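Local coordinates for Tlr1789 protein (PDB 2X8X) that probably helps fold and insert beta-barrel proteins into the cyanobacterial outer membrane, this chain being the periplasmic N-terminal part with three POTRA domains, at residues E93-N96 with E97-P101; A114-E117 with K118-F122. All coordinates share one frame; numbering follows the deposited sequence.

Interaction 1: E93-N96 with E97-P101; sequences EKVN and EIFAP
Lys94 and Glu97 meet along the outer side of helix 92-99, the first of the two helices of the central POTRA domain. Four backbone bonds of the i to i+4 kind run through the short helix: Glu97 N to Glu93 O, Ile98 N to Lys94 O at 2.9 Å and nearly straight, Phe99 N to Val95 O, and a weak one from Ala100 N to Asn96 O as the chain turns into a 3-10 segment. Lys94 leaves with CG anti to its own N (chi1 180°) and bends at chi2 (55°), which brings CD and the ammonium beside the Glu97 carboxylate and CE beside Ile98 CD1. There its ammonium forms a long salt bridge, NZ to OE2 of Glu97 at 3.8 Å, so the attraction is probably modest. Glu97 reaches it with an extended chain, its OE1 resting against Lys94 CD. Ile98 touches the same lysine chain from another side, its CD1 4.1 Å from Lys94 CE. The inner side is apolar: Val95 faces Val82 and Val84 of strand 81-85, and Phe99 touches Val82 of the strand and Leu112 and Ile119 of helix 109-125. The CG1 methyl of Val95 touches Phe99 CD1 at 3.9 Å. Ile98 CG2 sits 3.7 Å above one face of the Phe99 ring, offset toward the rim, while Val95 O approaches the ring edge in plane, 3.2 Å from Phe99 CD1.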
loop_
_atom_site.group_PDB
_atom_site.type_symbol
_atom_site.label_atom_id
_atom_site.label_comp_id
_atom_site.label_asym_id
_atom_site.label_seq_id
_atom_site.Cartn_x
_atom_site.Cartn_y
_atom_site.Cartn_z
ATOM N N GLU A 93 -1.973 -13.135 -10.949
ATOM C CA GLU A 93 -0.738 -13.942 -11.078
ATOM C C GLU A 93 0.553 -13.186 -10.702
ATOM O O GLU A 93 1.515 -13.773 -10.186
ATOM C CB GLU A 93 -0.567 -14.497 -12.493
ATOM C CG GLU A 93 -1.533 -15.631 -12.879
ATOM C CD GLU A 93 -2.970 -15.120 -13.096
ATOM O OE1 GLU A 93 -3.161 -14.054 -13.763
ATOM O OE2 GLU A 93 -3.910 -15.781 -12.584
ATOM N N LYS A 94 0.607 -11.901 -11.047
ATOM C CA LYS A 94 1.756 -11.062 -10.666
ATOM C C LYS A 94 1.815 -10.870 -9.142
ATOM O O LYS A 94 2.874 -10.892 -8.536
ATOM C CB LYS A 94 1.642 -9.694 -11.386
ATOM C CG LYS A 94 2.745 -8.725 -11.091
ATOM C CD LYS A 94 4.094 -9.331 -11.379
ATOM C CE LYS A 94 5.158 -8.290 -11.118
ATOM N NZ LYS A 94 6.273 -8.555 -12.015
ATOM N N VAL A 95 0.652 -10.648 -8.533
ATOM C CA VAL A 95 0.530 -10.613 -7.062
ATOM C C VAL A 95 1.036 -11.906 -6.431
ATOM O O VAL A 95 1.834 -11.848 -5.471
ATOM C CB VAL A 95 -0.918 -10.261 -6.588
ATOM C CG1 VAL A 95 -1.050 -10.563 -5.143
ATOM C CG2 VAL A 95 -1.231 -8.785 -6.831
ATOM N N ASN A 96 0.691 -13.060 -7.020
ATOM C CA ASN A 96 1.117 -14.386 -6.495
ATOM C C ASN A 96 2.621 -14.521 -6.580
ATOM O O ASN A 96 3.293 -14.991 -5.642
ATOM C CB ASN A 96 0.489 -15.585 -7.250
ATOM C CG ASN A 96 -1.031 -15.701 -7.074
ATOM O OD1 ASN A 96 -1.730 -16.318 -7.915
ATOM N ND2 ASN A 96 -1.562 -15.133 -6.006
ATOM N N GLU A 97 3.176 -14.089 -7.705
ATOM C CA GLU A 97 4.638 -14.083 -7.854
ATOM C C GLU A 97 5.368 -13.138 -6.852
ATOM O O GLU A 97 6.363 -13.515 -6.227
ATOM C CB GLU A 97 4.929 -13.770 -9.310
ATOM C CG GLU A 97 6.311 -13.296 -9.671
ATOM C CD GLU A 97 6.344 -12.784 -11.133
ATOM O OE1 GLU A 97 5.326 -12.991 -11.882
ATOM O OE2 GLU A 97 7.383 -12.186 -11.525
ATOM N N ILE A 98 4.910 -11.899 -6.692
ATOM C CA ILE A 98 5.505 -10.993 -5.662
ATOM C C ILE A 98 5.558 -11.592 -4.244
ATOM O O ILE A 98 6.596 -11.552 -3.566
ATOM C CB ILE A 98 4.775 -9.584 -5.662
ATOM C CG1 ILE A 98 5.108 -8.858 -6.948
ATOM C CG2 ILE A 98 5.091 -8.727 -4.369
ATOM C CD1 ILE A 98 4.086 -7.729 -7.243
ATOM N N PHE A 99 4.481 -12.250 -3.849
ATOM C CA PHE A 99 4.343 -12.721 -2.512
ATOM C C PHE A 99 4.742 -14.200 -2.332
ATOM O O PHE A 99 4.889 -14.599 -1.191
ATOM C CB PHE A 99 2.926 -12.406 -1.910
ATOM C CG PHE A 99 2.664 -10.934 -1.706
ATOM C CD1 PHE A 99 2.004 -10.198 -2.689
ATOM C CD2 PHE A 99 3.075 -10.258 -0.559
ATOM C CE1 PHE A 99 1.767 -8.823 -2.530
ATOM C CE2 PHE A 99 2.808 -8.918 -0.405
ATOM C CZ PHE A 99 2.151 -8.185 -1.394
ATOM N N ALA A 100 4.969 -14.977 -3.409
ATOM C CA ALA A 100 5.442 -16.407 -3.287
ATOM C C ALA A 100 6.497 -16.678 -2.197
ATOM O O ALA A 100 6.356 -17.696 -1.482
ATOM C CB ALA A 100 5.910 -17.019 -4.689
ATOM N N PRO A 101 7.541 -15.789 -2.035
ATOM C CA PRO A 101 8.562 -16.167 -1.034
ATOM C C PRO A 101 8.057 -16.202 0.428
ATOM O O PRO A 101 8.694 -16.820 1.313
ATOM C CB PRO A 101 9.640 -15.096 -1.196
ATOM C CG PRO A 101 9.564 -14.692 -2.760
ATOM C CD PRO A 101 8.003 -14.676 -2.920
#

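Interaction 2: A114-E117 with K118-F122; sequences AGIE and KINTF
Glu117 O is gripped twice by Thr121, by the backbone N and by the hydroxyl OG1, each at 2.9 Å. The two donors come from opposite faces of the carbonyl plane, and OG1 gets there because it stands beside its own backbone N (chi1 -59°), folded back over the preceding turn. One residue earlier, Asn120 N bonds to Ile116 O at 3.1 Å, nearly along the C=O axis. These bonds belong to the middle of helix 109-125, the longer helix of the central POTRA domain, which packs on the three-stranded sheet. Ile116 and Ile119 both touch Val133 on strand 132-139, and Ile119 also meets Ile98 and Phe99 of helix 92-99. Asn120 lies side by side with Ile116, its ND2 4.0 Å from Ile116 CG2, and its OD1 accepts a hydrogen bond from Val133 N, which ties OD1 to the strand and probably sets the turn of the amide. ND2 also comes within 3.5 Å of Glu117 OE1, with carboxylate and amide planes 68° apart. On another side of the helix Lys118, bent at chi3 (-75°), curls back over the glycine, where CE lies 3.5 Å from Gly115 CA.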
loop_
_atom_site.group_PDB
_atom_site.type_symbol
_atom_site.label_atom_id
_atom_site.label_comp_id
_atom_site.label_asym_id
_atom_site.label_seq_id
_atom_site.Cartn_x
_atom_site.Cartn_y
_atom_site.Cartn_z
ATOM N N ALA A 114 6.937 -4.586 2.346
ATOM C CA ALA A 114 7.903 -4.664 1.229
ATOM C C ALA A 114 7.219 -5.203 -0.065
ATOM O O ALA A 114 7.460 -4.666 -1.171
ATOM C CB ALA A 114 9.117 -5.534 1.635
ATOM N N GLY A 115 6.359 -6.227 0.042
ATOM C CA GLY A 115 5.597 -6.609 -1.144
ATOM C C GLY A 115 4.644 -5.557 -1.679
ATOM O O GLY A 115 4.436 -5.446 -2.876
ATOM N N ILE A 116 3.993 -4.822 -0.792
ATOM C CA ILE A 116 3.114 -3.728 -1.183
ATOM C C ILE A 116 3.958 -2.722 -1.934
ATOM O O ILE A 116 3.560 -2.240 -3.024
ATOM C CB ILE A 116 2.422 -3.082 0.053
ATOM C CG1 ILE A 116 1.375 -4.049 0.603
ATOM C CG2 ILE A 116 1.809 -1.747 -0.328
ATOM C CD1 ILE A 116 0.741 -3.536 1.874
ATOM N N GLU A 117 5.193 -2.494 -1.460
ATOM C CA GLU A 117 6.094 -1.586 -2.198
ATOM C C GLU A 117 6.487 -2.117 -3.590
ATOM O O GLU A 117 6.653 -1.334 -4.521
ATOM C CB GLU A 117 7.365 -1.215 -1.433
ATOM C CG GLU A 117 7.117 -0.325 -0.215
ATOM C CD GLU A 117 5.955 0.748 -0.424
ATOM O OE1 GLU A 117 5.947 1.534 -1.436
ATOM O OE2 GLU A 117 5.041 0.824 0.461
ATOM N N LYS A 118 6.621 -3.430 -3.731
ATOM C CA LYS A 118 6.832 -4.023 -5.064
ATOM C C LYS A 118 5.654 -3.787 -5.979
ATOM O O LYS A 118 5.805 -3.605 -7.205
ATOM C CB LYS A 118 7.081 -5.530 -4.916
ATOM C CG LYS A 118 8.608 -5.762 -4.591
ATOM C CD LYS A 118 8.873 -7.269 -4.464
ATOM C CE LYS A 118 8.287 -7.764 -3.083
ATOM N NZ LYS A 118 9.151 -8.025 -1.844
ATOM N N ILE A 119 4.454 -3.834 -5.427
ATOM C CA ILE A 119 3.277 -3.566 -6.305
ATOM C C ILE A 119 3.305 -2.082 -6.796
ATOM O O ILE A 119 3.079 -1.788 -7.977
ATOM C CB ILE A 119 1.979 -3.889 -5.559
ATOM C CG1 ILE A 119 1.772 -5.390 -5.420
ATOM C CG2 ILE A 119 0.787 -3.205 -6.262
ATOM C CD1 ILE A 119 0.591 -5.678 -4.364
ATOM N N ASN A 120 3.553 -1.158 -5.889
ATOM C CA ASN A 120 3.535 0.302 -6.224
ATOM C C ASN A 120 4.655 0.596 -7.180
ATOM O O ASN A 120 4.514 1.451 -8.053
ATOM C CB ASN A 120 3.692 1.153 -4.965
ATOM C CG ASN A 120 2.490 1.016 -4.010
ATOM O OD1 ASN A 120 1.396 0.603 -4.436
ATOM N ND2 ASN A 120 2.678 1.375 -2.728
ATOM N N THR A 121 5.773 -0.147 -7.059
ATOM C CA THR A 121 6.865 -0.013 -8.018
ATOM C C THR A 121 6.471 -0.588 -9.374
ATOM O O THR A 121 6.788 -0.001 -10.396
ATOM C CB THR A 121 8.191 -0.684 -7.515
ATOM O OG1 THR A 121 8.563 -0.069 -6.287
ATOM C CG2 THR A 121 9.303 -0.504 -8.507
ATOM N N PHE A 122 5.776 -1.714 -9.414
ATOM C CA PHE A 122 5.253 -2.191 -10.686
ATOM C C PHE A 122 4.401 -1.104 -11.389
ATOM O O PHE A 122 4.652 -0.787 -12.561
ATOM C CB PHE A 122 4.485 -3.488 -10.546
ATOM C CG PHE A 122 3.621 -3.816 -11.752
ATOM C CD1 PHE A 122 4.166 -4.532 -12.841
ATOM C CD2 PHE A 122 2.279 -3.394 -11.805
ATOM C CE1 PHE A 122 3.371 -4.849 -13.982
ATOM C CE2 PHE A 122 1.461 -3.674 -12.929
ATOM C CZ PHE A 122 2.005 -4.409 -14.030
#

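Interactions 1 and 2 occupy the two successive helices of one POTRA domain, 92-99 and 109-125, with centres about 11 Å apart, and they touch directly. Gly115 of interaction 2, with no side chain, probably allows the close approach: Phe99 CZ lies 3.6 Å from Gly115 C, and Ile98 CG2 is 3.7 Å from Gly115 O. The same Ile98 CG2 meets Lys118 CE at 3.6 Å, so the lysine's aliphatic chain borders the interface. Ile98 CD1, in turn, packs on Ile119 CG1 at 3.8 Å. Both contacts also face the sheet, interaction 1 through strand 81-85 and interaction 2 through strand 132-139, its two outermost strands.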